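PDB 1O59: allantoicase, which hydrolyses allantoate to (S)-ureidoglycolate and urea, a step that lets yeast use purines as a secondary nitrogen source. Local coordinates for residues K33-D36 / K41-G44; M100-A105 / Y212-A217; H161-G166 / A188-Y193; D231-P236 / A260-G265. All coordinates share one frame; numbering follows the deposited sequence.

Interaction 1. Residues K33-D36 / K41-G44; sequences KAVD and KLGG
Leu-42 makes both contacts here, one with the side chain of Val-35 and one with the backbone of Asp-36. The apolar part is a single methyl pair. Val-35 CG2 and Leu-42 CD2 lie 4.3 Å apart, and the CB of each residue points toward the other segment. The second kind is packing of a branched end against a carbonyl. Asp-36 O sits over the fork of the leucine, 3.4 Å from Leu-42 CD2 and 3.8 Å from Leu-42 CD1. Leu-42 CG is wedged between its own backbone N and carbonyl carbon (chi1 53°), a rotation that turns the fork to this oxygen. The contact closes the loop between strands 35-36 and 45-49, near the centre of the chain, where the first jelly-roll-like repeat meets the second. No hydrogen bond joins the two segments. Polar ends are held by other parts of the chain: Asp-36 OD1 accepts from Leu-192 N of the adjacent strand 186-196, and Lys-41 NZ forms a salt bridge with Asp-231 OD2 in the second repeat.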
loop_
_atom_site.group_PDB
_atom_site.type_symbol
_atom_site.label_atom_id
_atom_site.label_comp_id
_atom_site.label_asym_id
_atom_site.label_seq_id
_atom_site.Cartn_x
_atom_site.Cartn_y
_atom_site.Cartn_z
ATOM N N LYS A 33 0.887 2.120 11.352
ATOM C CA LYS A 33 1.677 2.777 10.307
ATOM C C LYS A 33 1.970 1.827 9.145
ATOM O O LYS A 33 3.072 1.837 8.580
ATOM C CB LYS A 33 2.994 3.333 10.887
ATOM C CG LYS A 33 2.864 4.057 12.254
ATOM C CD LYS A 33 1.867 5.247 12.253
ATOM C CE LYS A 33 1.765 5.905 13.658
ATOM N NZ LYS A 33 1.111 7.242 13.622
ATOM N N ALA A 34 0.987 1.019 8.782
ATOM C CA ALA A 34 1.214 -0.055 7.841
ATOM C C ALA A 34 0.693 0.245 6.447
ATOM O O ALA A 34 -0.204 1.079 6.258
ATOM C CB ALA A 34 0.579 -1.301 8.343
ATOM N N VAL A 35 1.253 -0.495 5.487
ATOM C CA VAL A 35 0.918 -0.412 4.065
ATOM C C VAL A 35 0.852 -1.825 3.481
ATOM O O VAL A 35 1.334 -2.773 4.100
ATOM C CB VAL A 35 1.980 0.399 3.293
ATOM C CG1 VAL A 35 2.061 1.844 3.819
ATOM C CG2 VAL A 35 3.363 -0.293 3.375
ATOM N N ASP A 36 0.262 -1.954 2.294
ATOM C CA ASP A 36 0.235 -3.231 1.554
ATOM C C ASP A 36 1.601 -3.512 0.916
ATOM O O ASP A 36 1.930 -3.037 -0.203
ATOM C CB ASP A 36 -0.879 -3.225 0.516
ATOM C CG ASP A 36 -0.902 -4.472 -0.343
ATOM O OD1 ASP A 36 -0.379 -5.522 0.121
ATOM O OD2 ASP A 36 -1.438 -4.478 -1.493
ATOM N N LYS A 41 2.040 -2.244 -6.966
ATOM C CA LYS A 41 2.279 -0.808 -7.119
ATOM C C LYS A 41 3.437 -0.274 -6.289
ATOM O O LYS A 41 3.867 0.852 -6.549
ATOM C CB LYS A 41 1.026 0.009 -6.816
ATOM C CG LYS A 41 0.635 0.106 -5.344
ATOM C CD LYS A 41 -0.664 0.911 -5.255
ATOM C CE LYS A 41 -1.055 1.283 -3.861
ATOM N NZ LYS A 41 -2.353 2.037 -3.928
ATOM N N LEU A 42 3.923 -1.038 -5.300
ATOM C CA LEU A 42 5.208 -0.709 -4.697
ATOM C C LEU A 42 6.250 -1.788 -4.968
ATOM O O LEU A 42 7.311 -1.810 -4.370
ATOM C CB LEU A 42 5.104 -0.352 -3.200
ATOM C CG LEU A 42 4.424 -1.275 -2.197
ATOM C CD1 LEU A 42 5.204 -2.596 -2.019
ATOM C CD2 LEU A 42 4.219 -0.565 -0.852
ATOM N N GLY A 43 5.955 -2.649 -5.915
ATOM C CA GLY A 43 6.947 -3.565 -6.441
ATOM C C GLY A 43 6.828 -4.990 -5.944
ATOM O O GLY A 43 7.763 -5.776 -6.116
ATOM N N GLY A 44 5.693 -5.324 -5.335
ATOM C CA GLY A 44 5.396 -6.704 -4.980
ATOM C C GLY A 44 5.421 -7.615 -6.201
ATOM O O GLY A 44 4.978 -7.212 -7.283
#

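Interaction 2. Residues M100-A105 / Y212-A217; sequences MGVAAA and YVCNGA
The backbones of Val-102 and Cys-214 come closest, with 5.2 Å between their CA atoms. Residues 100-105 form an irregular loop after strand 94-99. Residues 212-217 make a tight turn with a short 3-10 segment at Val-213 and Cys-214. The turn is held from within. Tyr-212 O accepts from Asn-215 N at 2.9 Å and from Ala-217 N at 3.2 Å, and these two donors approach from opposite faces of its plane. Gly-216 N also bonds to Val-213 O.

No direct hydrogen bond crosses between the loops. One water does the bridging: it accepts from Ala-103 N at 3.1 Å and donates to Cys-214 O at 2.7 Å. This gives both backbone groups a partner.

Among side chains, the touching branch is Val-102 CG1. It lies anti to its own carbonyl carbon (chi1 -61°), and its methyl meets the CA and the sulfur of Cys-214. It is 4.2 Å from Cys-214 CA and equally far from Cys-214 SG. The sulfur also lies near the backbone of the other loop, with Cys-214 SG 4.3 Å from Gly-101 O; this is packing only. Val-102 also touches Val-37, just after strand 35-36.

The two loops come from different repeats. Loop 100-105 joins strands 94-99 and 105-113 of the first, and loop 212-217 joins strands 208-209 and 218-222 of the second. Such loop-to-loop packing, part apolar and part water-mediated, marks the seam between the two jelly-roll-like domains of this allantoicase.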
loop_
_atom_site.group_PDB
_atom_site.type_symbol
_atom_site.label_atom_id
_atom_site.label_comp_id
_atom_site.label_asym_id
_atom_site.label_seq_id
_atom_site.Cartn_x
_atom_site.Cartn_y
_atom_site.Cartn_z
HETATM N N MSE A 100 7.905 -9.058 -1.228
HETATM C CA MSE A 100 7.454 -7.686 -0.984
HETATM C C MSE A 100 8.199 -6.709 -1.884
HETATM O O MSE A 100 9.316 -6.968 -2.339
HETATM C CB MSE A 100 7.735 -7.240 0.461
HETATM C CG MSE A 100 7.081 -8.072 1.522
HETATM SE SE MSE A 100 7.699 -7.556 3.282
HETATM C CE MSE A 100 6.943 -8.903 4.131
ATOM N N GLY A 101 7.582 -5.546 -2.078
ATOM C CA GLY A 101 8.216 -4.485 -2.835
ATOM C C GLY A 101 9.100 -3.654 -1.945
ATOM O O GLY A 101 9.994 -3.000 -2.407
ATOM N N VAL A 102 8.825 -3.662 -0.649
ATOM C CA VAL A 102 9.732 -3.075 0.345
ATOM C C VAL A 102 10.769 -4.116 0.774
ATOM O O VAL A 102 10.603 -5.304 0.544
ATOM C CB VAL A 102 8.962 -2.579 1.566
ATOM C CG1 VAL A 102 7.991 -1.511 1.127
ATOM C CG2 VAL A 102 8.232 -3.736 2.277
ATOM N N ALA A 103 11.831 -3.652 1.407
ATOM C CA ALA A 103 12.946 -4.509 1.809
ATOM C C ALA A 103 12.613 -5.541 2.909
ATOM O O ALA A 103 13.224 -6.624 2.938
ATOM C CB ALA A 103 14.093 -3.635 2.272
ATOM N N ALA A 104 11.695 -5.173 3.817
ATOM C CA ALA A 104 11.312 -5.975 4.956
ATOM C C ALA A 104 10.183 -5.284 5.738
ATOM O O ALA A 104 10.021 -4.066 5.691
ATOM C CB ALA A 104 12.500 -6.201 5.859
ATOM N N ALA A 105 9.399 -6.060 6.468
ATOM C CA ALA A 105 8.326 -5.509 7.279
ATOM C C ALA A 105 7.880 -6.446 8.417
ATOM O O ALA A 105 8.014 -7.673 8.331
ATOM C CB ALA A 105 7.133 -5.173 6.380
ATOM N N TYR A 212 9.239 8.572 1.311
ATOM C CA TYR A 212 9.101 7.378 0.470
ATOM C C TYR A 212 8.543 6.184 1.257
ATOM O O TYR A 212 8.929 5.937 2.405
ATOM C CB TYR A 212 10.486 7.029 -0.080
ATOM C CG TYR A 212 10.592 6.032 -1.186
ATOM C CD1 TYR A 212 9.663 5.981 -2.220
ATOM C CD2 TYR A 212 11.697 5.178 -1.246
ATOM C CE1 TYR A 212 9.834 5.083 -3.286
ATOM C CE2 TYR A 212 11.869 4.286 -2.278
ATOM C CZ TYR A 212 10.942 4.248 -3.305
ATOM O OH TYR A 212 11.112 3.337 -4.321
ATOM N N VAL A 213 7.698 5.407 0.605
ATOM C CA VAL A 213 7.055 4.310 1.253
ATOM C C VAL A 213 8.055 3.261 1.749
ATOM O O VAL A 213 7.865 2.678 2.840
ATOM C CB VAL A 213 5.924 3.663 0.360
ATOM C CG1 VAL A 213 6.464 3.008 -0.913
ATOM C CG2 VAL A 213 5.115 2.640 1.193
ATOM N N CYS A 214 9.110 3.031 0.966
ATOM C CA CYS A 214 10.125 2.065 1.339
ATOM C C CYS A 214 11.012 2.537 2.469
ATOM O O CYS A 214 11.823 1.772 2.969
ATOM C CB CYS A 214 11.040 1.763 0.170
ATOM S SG CYS A 214 10.180 1.177 -1.288
ATOM N N ASN A 215 10.877 3.798 2.849
ATOM C CA ASN A 215 11.600 4.303 3.988
ATOM C C ASN A 215 10.735 4.426 5.242
ATOM O O ASN A 215 11.134 5.039 6.203
ATOM C CB ASN A 215 12.260 5.650 3.627
ATOM C CG ASN A 215 13.444 5.488 2.699
ATOM O OD1 ASN A 215 14.108 4.454 2.709
ATOM N ND2 ASN A 215 13.719 6.515 1.898
ATOM N N GLY A 216 9.551 3.831 5.213
ATOM C CA GLY A 216 8.651 3.817 6.363
ATOM C C GLY A 216 7.656 4.959 6.401
ATOM O O GLY A 216 7.011 5.158 7.414
ATOM N N ALA A 217 7.540 5.731 5.323
ATOM C CA ALA A 217 6.558 6.799 5.265
ATOM C C ALA A 217 5.194 6.205 4.941
ATOM O O ALA A 217 5.095 5.212 4.226
ATOM C CB ALA A 217 6.935 7.804 4.228
HETATM O O HOH W 1 12.291 -0.762 2.304
#

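Interaction 3. Residues H161-G166 / A188-Y193; sequences HLFVRG and ARFRLY
Phe-163 and Phe-190 reach each other through different first torsions. Phe-163 CG sits between its backbone N and carbonyl carbon (chi1 57°), while Phe-190 CG is anti to its backbone N (chi1 176°). Both rings thus swing into the core of the first beta sandwich, a jelly-roll-like domain. Strands 160-164 and 186-196 are not neighbours in their sheet. Strand 105-113 runs between them and pairs antiparallel with both, and the nearest CA atoms, of Phe-163 and Leu-192, are still 9.5 Å apart. The contact is made by side-chain ends alone. The backbone of Phe-163 is hydrogen-bonded to Gly-110 of the middle strand.

The rings meet edge to edge. Phe-163 CZ is 4.5 Å from Phe-190 CE1, and each atom lies near the plane of the other ring. A methyl joins the same rim: Leu-192 CD1 is 4.4 Å from Phe-163 CE2, again at the ring edge. All three side chains are buried. Phe-190 and Leu-192 also touch Ile-177 of strand 176-182 in the facing sheet, and Phe-163 meets the ring of Phe-153.

At the start of segment 188-193, Ala-188 and Arg-189 both face Asp-113 in a classic beta bulge. Arg-189 NH1 is in a salt bridge with Asp-81 and also folds back on the bulge, donating to Ala-188 O at 3.0 Å; this oxygen lies in the guanidinium plane, while the donor sits well above the carbonyl plane.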
loop_
_atom_site.group_PDB
_atom_site.type_symbol
_atom_site.label_atom_id
_atom_site.label_comp_id
_atom_site.label_asym_id
_atom_site.label_seq_id
_atom_site.Cartn_x
_atom_site.Cartn_y
_atom_site.Cartn_z
ATOM N N HIS A 161 -12.557 -9.749 3.193
ATOM C CA HIS A 161 -12.321 -10.102 4.572
ATOM C C HIS A 161 -11.137 -9.280 5.019
ATOM O O HIS A 161 -10.059 -9.356 4.415
ATOM C CB HIS A 161 -12.005 -11.591 4.752
ATOM C CG HIS A 161 -12.933 -12.516 4.032
ATOM N ND1 HIS A 161 -12.868 -12.719 2.667
ATOM C CD2 HIS A 161 -13.914 -13.332 4.491
ATOM C CE1 HIS A 161 -13.782 -13.610 2.318
ATOM N NE2 HIS A 161 -14.427 -14.001 3.405
ATOM N N LEU A 162 -11.351 -8.525 6.090
ATOM C CA LEU A 162 -10.394 -7.592 6.637
ATOM C C LEU A 162 -9.985 -8.120 7.993
ATOM O O LEU A 162 -10.813 -8.208 8.931
ATOM C CB LEU A 162 -11.053 -6.221 6.774
ATOM C CG LEU A 162 -11.737 -5.673 5.513
ATOM C CD1 LEU A 162 -12.404 -4.356 5.816
ATOM C CD2 LEU A 162 -10.743 -5.504 4.367
ATOM N N PHE A 163 -8.709 -8.491 8.099
ATOM C CA PHE A 163 -8.193 -9.123 9.326
ATOM C C PHE A 163 -6.953 -8.416 9.928
ATOM O O PHE A 163 -6.117 -7.806 9.230
ATOM C CB PHE A 163 -7.935 -10.631 9.113
ATOM C CG PHE A 163 -7.001 -10.920 7.986
ATOM C CD1 PHE A 163 -7.497 -11.119 6.693
ATOM C CD2 PHE A 163 -5.617 -10.944 8.209
ATOM C CE1 PHE A 163 -6.625 -11.361 5.625
ATOM C CE2 PHE A 163 -4.724 -11.161 7.175
ATOM C CZ PHE A 163 -5.227 -11.377 5.854
ATOM N N VAL A 164 -6.893 -8.517 11.252
ATOM C CA VAL A 164 -5.765 -8.084 12.047
ATOM C C VAL A 164 -5.349 -9.287 12.876
ATOM O O VAL A 164 -6.190 -9.996 13.417
ATOM C CB VAL A 164 -6.187 -6.936 12.998
ATOM C CG1 VAL A 164 -5.020 -6.487 13.898
ATOM C CG2 VAL A 164 -6.758 -5.763 12.188
ATOM N N ARG A 165 -4.047 -9.508 12.979
ATOM C CA ARG A 165 -3.521 -10.533 13.879
ATOM C C ARG A 165 -3.879 -10.231 15.318
ATOM O O ARG A 165 -3.683 -9.107 15.790
ATOM C CB ARG A 165 -2.001 -10.587 13.830
ATOM C CG ARG A 165 -1.390 -10.789 12.486
ATOM C CD ARG A 165 0.101 -10.658 12.552
ATOM N NE ARG A 165 0.684 -11.908 12.988
ATOM C CZ ARG A 165 1.177 -12.169 14.176
ATOM N NH1 ARG A 165 1.234 -11.266 15.143
ATOM N NH2 ARG A 165 1.648 -13.378 14.391
ATOM N N GLY A 166 -4.335 -11.248 16.036
ATOM C CA GLY A 166 -4.617 -11.096 17.457
ATOM C C GLY A 166 -3.464 -10.528 18.281
ATOM O O GLY A 166 -3.690 -9.781 19.244
ATOM N N ALA A 188 -9.765 -13.304 -5.513
ATOM C CA ALA A 188 -9.637 -12.112 -6.344
ATOM C C ALA A 188 -8.410 -11.280 -5.941
ATOM O O ALA A 188 -7.518 -11.050 -6.777
ATOM C CB ALA A 188 -10.925 -11.282 -6.268
ATOM N N ARG A 189 -8.346 -10.878 -4.666
ATOM C CA ARG A 189 -7.263 -10.014 -4.186
ATOM C C ARG A 189 -6.685 -10.443 -2.880
ATOM O O ARG A 189 -7.411 -10.953 -1.996
ATOM C CB ARG A 189 -7.714 -8.561 -4.025
ATOM C CG ARG A 189 -8.000 -7.824 -5.340
ATOM C CD ARG A 189 -6.806 -7.670 -6.250
ATOM N NE ARG A 189 -7.170 -6.907 -7.462
ATOM C CZ ARG A 189 -7.732 -7.424 -8.552
ATOM N NH1 ARG A 189 -7.966 -8.724 -8.669
ATOM N NH2 ARG A 189 -8.016 -6.630 -9.564
ATOM N N PHE A 190 -5.386 -10.185 -2.729
ATOM C CA PHE A 190 -4.695 -10.402 -1.439
ATOM C C PHE A 190 -3.827 -9.210 -1.060
ATOM O O PHE A 190 -2.846 -8.918 -1.736
ATOM C CB PHE A 190 -3.862 -11.683 -1.506
ATOM C CG PHE A 190 -3.022 -11.971 -0.267
ATOM C CD1 PHE A 190 -3.506 -11.713 1.038
ATOM C CD2 PHE A 190 -1.757 -12.551 -0.408
ATOM C CE1 PHE A 190 -2.729 -11.999 2.164
ATOM C CE2 PHE A 190 -0.994 -12.864 0.716
ATOM C CZ PHE A 190 -1.482 -12.584 2.003
ATOM N N ARG A 191 -4.217 -8.508 0.001
ATOM C CA ARG A 191 -3.431 -7.405 0.554
ATOM C C ARG A 191 -2.793 -7.853 1.867
ATOM O O ARG A 191 -3.458 -8.449 2.684
ATOM C CB ARG A 191 -4.346 -6.212 0.873
ATOM C CG ARG A 191 -5.349 -5.814 -0.198
ATOM C CD ARG A 191 -4.740 -5.612 -1.562
ATOM N NE ARG A 191 -5.655 -5.055 -2.575
ATOM C CZ ARG A 191 -5.353 -5.003 -3.879
ATOM N NH1 ARG A 191 -4.206 -5.526 -4.311
ATOM N NH2 ARG A 191 -6.194 -4.461 -4.756
ATOM N N LEU A 192 -1.525 -7.555 2.091
ATOM C CA LEU A 192 -0.925 -7.830 3.395
ATOM C C LEU A 192 -0.263 -6.572 3.991
ATOM O O LEU A 192 0.684 -6.008 3.419
ATOM C CB LEU A 192 0.064 -9.011 3.330
ATOM C CG LEU A 192 0.386 -9.566 4.724
ATOM C CD1 LEU A 192 -0.762 -10.406 5.328
ATOM C CD2 LEU A 192 1.644 -10.365 4.675
ATOM N N TYR A 193 -0.783 -6.135 5.142
ATOM C CA TYR A 193 -0.328 -4.884 5.754
ATOM C C TYR A 193 0.823 -5.073 6.724
ATOM O O TYR A 193 0.719 -5.874 7.679
ATOM C CB TYR A 193 -1.510 -4.108 6.410
ATOM C CG TYR A 193 -2.562 -3.808 5.373
ATOM C CD1 TYR A 193 -2.288 -2.907 4.345
ATOM C CD2 TYR A 193 -3.794 -4.466 5.370
ATOM C CE1 TYR A 193 -3.217 -2.641 3.351
ATOM C CE2 TYR A 193 -4.724 -4.209 4.382
ATOM C CZ TYR A 193 -4.421 -3.286 3.369
ATOM O OH TYR A 193 -5.287 -3.010 2.353
#

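Interaction 4. Residues D231-P236 / A260-G265; sequences DNLLLP and AVIQLG
This is a buried, purely apolar contact between Leu-233 and Leu-234, at and just after a short 3-10 segment, and Ala-260 and Ile-262 of strand 258-263. It lies in the second jelly-roll-like sandwich. The strand belongs to the five-stranded sheet, and segment 231-236 sits on its inner side. Leu-233 also bonds through its backbone to Ile-350 of strand 346-354 in the opposing sheet, so the segment lies between parts of both sheets.

Ala-260 and Ile-262 alternate with Val-261, and both point their CB toward the leucines. Leu-233 CD1 rests across both, 4.0 Å from Ala-260 CB and 4.0 Å from Ile-262 CD1. Leu-233 and Ile-262 lie at a slant to each other. Leu-234 and Ile-262 instead lie alongside each other, running opposite ways. Leu-234 CD2 meets Ile-262 CG2 at 3.9 Å and Ile-262 CG1 at 4.0 Å. Ile-262 CG1 stands beside its backbone N (chi1 -72°), with CG2 beside the carbonyl carbon. Both branches thus face Leu-234 CD2, and CD1 at the end of the CG1 branch goes on to Leu-233. An alanine at Ile-262 removes both branches and would probably open a gap beside Leu-233 and Leu-234 and let their side chains shift.

Trp-246 touches both Leu-233 and Ala-260 and extends the apolar cluster. Ile-262 CD1 touches both leucines, as it also lies 4.1 Å from Leu-234 CD2.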
loop_
_atom_site.group_PDB
_atom_site.type_symbol
_atom_site.label_atom_id
_atom_site.label_comp_id
_atom_site.label_asym_id
_atom_site.label_seq_id
_atom_site.Cartn_x
_atom_site.Cartn_y
_atom_site.Cartn_z
ATOM N N ASP A 231 -2.041 7.146 -0.615
ATOM C CA ASP A 231 -0.868 6.285 -0.508
ATOM C C ASP A 231 -0.073 6.197 -1.799
ATOM O O ASP A 231 1.106 5.866 -1.772
ATOM C CB ASP A 231 -1.222 4.893 0.029
ATOM C CG ASP A 231 -2.180 4.169 -0.831
ATOM O OD1 ASP A 231 -3.315 4.689 -0.982
ATOM O OD2 ASP A 231 -1.901 3.058 -1.366
ATOM N N ASN A 232 -0.692 6.564 -2.913
ATOM C CA ASN A 232 0.007 6.590 -4.166
ATOM C C ASN A 232 1.059 7.686 -4.211
ATOM O O ASN A 232 1.934 7.652 -5.068
ATOM C CB ASN A 232 -0.967 6.766 -5.340
ATOM C CG ASN A 232 -1.821 5.526 -5.594
ATOM O OD1 ASN A 232 -1.479 4.427 -5.118
ATOM N ND2 ASN A 232 -2.933 5.687 -6.348
ATOM N N LEU A 233 0.975 8.662 -3.314
ATOM C CA LEU A 233 1.925 9.793 -3.306
ATOM C C LEU A 233 3.376 9.403 -3.005
ATOM O O LEU A 233 4.290 10.152 -3.301
ATOM C CB LEU A 233 1.509 10.809 -2.256
ATOM C CG LEU A 233 0.249 11.627 -2.586
ATOM C CD1 LEU A 233 -0.155 12.404 -1.342
ATOM C CD2 LEU A 233 0.460 12.572 -3.798
ATOM N N LEU A 234 3.548 8.238 -2.372
ATOM C CA LEU A 234 4.791 7.839 -1.782
ATOM C C LEU A 234 5.408 6.672 -2.550
ATOM O O LEU A 234 6.385 6.059 -2.103
ATOM C CB LEU A 234 4.515 7.449 -0.321
ATOM C CG LEU A 234 3.540 8.341 0.456
ATOM C CD1 LEU A 234 3.257 7.804 1.829
ATOM C CD2 LEU A 234 4.049 9.786 0.597
ATOM N N LEU A 235 4.861 6.365 -3.717
ATOM C CA LEU A 235 5.275 5.165 -4.437
ATOM C C LEU A 235 6.556 5.360 -5.255
ATOM O O LEU A 235 6.932 6.461 -5.585
ATOM C CB LEU A 235 4.150 4.699 -5.374
ATOM C CG LEU A 235 2.864 4.241 -4.682
ATOM C CD1 LEU A 235 1.864 3.856 -5.753
ATOM C CD2 LEU A 235 3.130 3.071 -3.741
ATOM N N PRO A 236 7.182 4.274 -5.647
ATOM C CA PRO A 236 8.295 4.377 -6.570
ATOM C C PRO A 236 7.811 4.853 -7.943
ATOM O O PRO A 236 6.640 4.607 -8.319
ATOM C CB PRO A 236 8.856 2.935 -6.673
ATOM C CG PRO A 236 8.108 2.096 -5.673
ATOM C CD PRO A 236 6.853 2.879 -5.306
ATOM N N ALA A 260 -3.483 16.220 2.292
ATOM C CA ALA A 260 -3.023 14.898 2.616
ATOM C C ALA A 260 -1.947 15.047 3.665
ATOM O O ALA A 260 -1.015 15.815 3.478
ATOM C CB ALA A 260 -2.462 14.229 1.363
ATOM N N VAL A 261 -2.102 14.334 4.780
ATOM C CA VAL A 261 -1.073 14.267 5.819
ATOM C C VAL A 261 -0.228 13.003 5.688
ATOM O O VAL A 261 -0.739 11.882 5.601
ATOM C CB VAL A 261 -1.647 14.305 7.231
ATOM C CG1 VAL A 261 -0.530 14.172 8.253
ATOM C CG2 VAL A 261 -2.407 15.602 7.475
ATOM N N ILE A 262 1.092 13.208 5.715
ATOM C CA ILE A 262 2.024 12.108 5.581
ATOM C C ILE A 262 2.941 12.009 6.785
ATOM O O ILE A 262 3.571 12.983 7.153
ATOM C CB ILE A 262 2.774 12.268 4.263
ATOM C CG1 ILE A 262 1.805 11.936 3.114
ATOM C CG2 ILE A 262 3.995 11.341 4.191
ATOM C CD1 ILE A 262 1.852 12.965 2.063
ATOM N N GLN A 263 2.963 10.838 7.430
ATOM C CA GLN A 263 3.980 10.564 8.416
ATOM C C GLN A 263 5.243 10.138 7.689
ATOM O O GLN A 263 5.226 9.189 6.907
ATOM C CB GLN A 263 3.553 9.463 9.374
ATOM C CG GLN A 263 4.541 9.258 10.510
ATOM C CD GLN A 263 3.947 8.577 11.714
ATOM O OE1 GLN A 263 2.827 8.825 12.074
ATOM N NE2 GLN A 263 4.712 7.744 12.343
ATOM N N LEU A 264 6.322 10.864 7.956
ATOM C CA LEU A 264 7.633 10.582 7.411
ATOM C C LEU A 264 8.197 9.321 8.036
ATOM O O LEU A 264 7.796 8.919 9.134
ATOM C CB LEU A 264 8.581 11.748 7.693
ATOM C CG LEU A 264 8.193 13.144 7.162
ATOM C CD1 LEU A 264 9.282 14.200 7.513
ATOM C CD2 LEU A 264 7.929 13.110 5.656
ATOM N N GLY A 265 9.143 8.699 7.332
ATOM C CA GLY A 265 9.735 7.444 7.773
ATOM C C GLY A 265 10.542 7.591 9.038
ATOM O O GLY A 265 10.799 6.609 9.726
#

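Interactions 1, 2 and 4 cluster where the two repeats meet, with centres 7 to 11 Å apart. Interaction 3 lies deeper in the first repeat, with its centre about 21 Å from that of interaction 4. Interactions 1 and 3 share a sheet, as strands 35-36 and 186-196 are neighbours in it. Along the chain, interaction 1 closes before the others open. Interaction 3 falls between the two segments of interaction 2, and interaction 4 follows. Contacts across the seam tie the cluster together: Leu-42 CD2 packs 3.9 Å from Val-213 CG2, and Lys-33 NZ probably bonds to Gln-263 OE1. Two similar sandwiches are thus joined by loop packing and polar links.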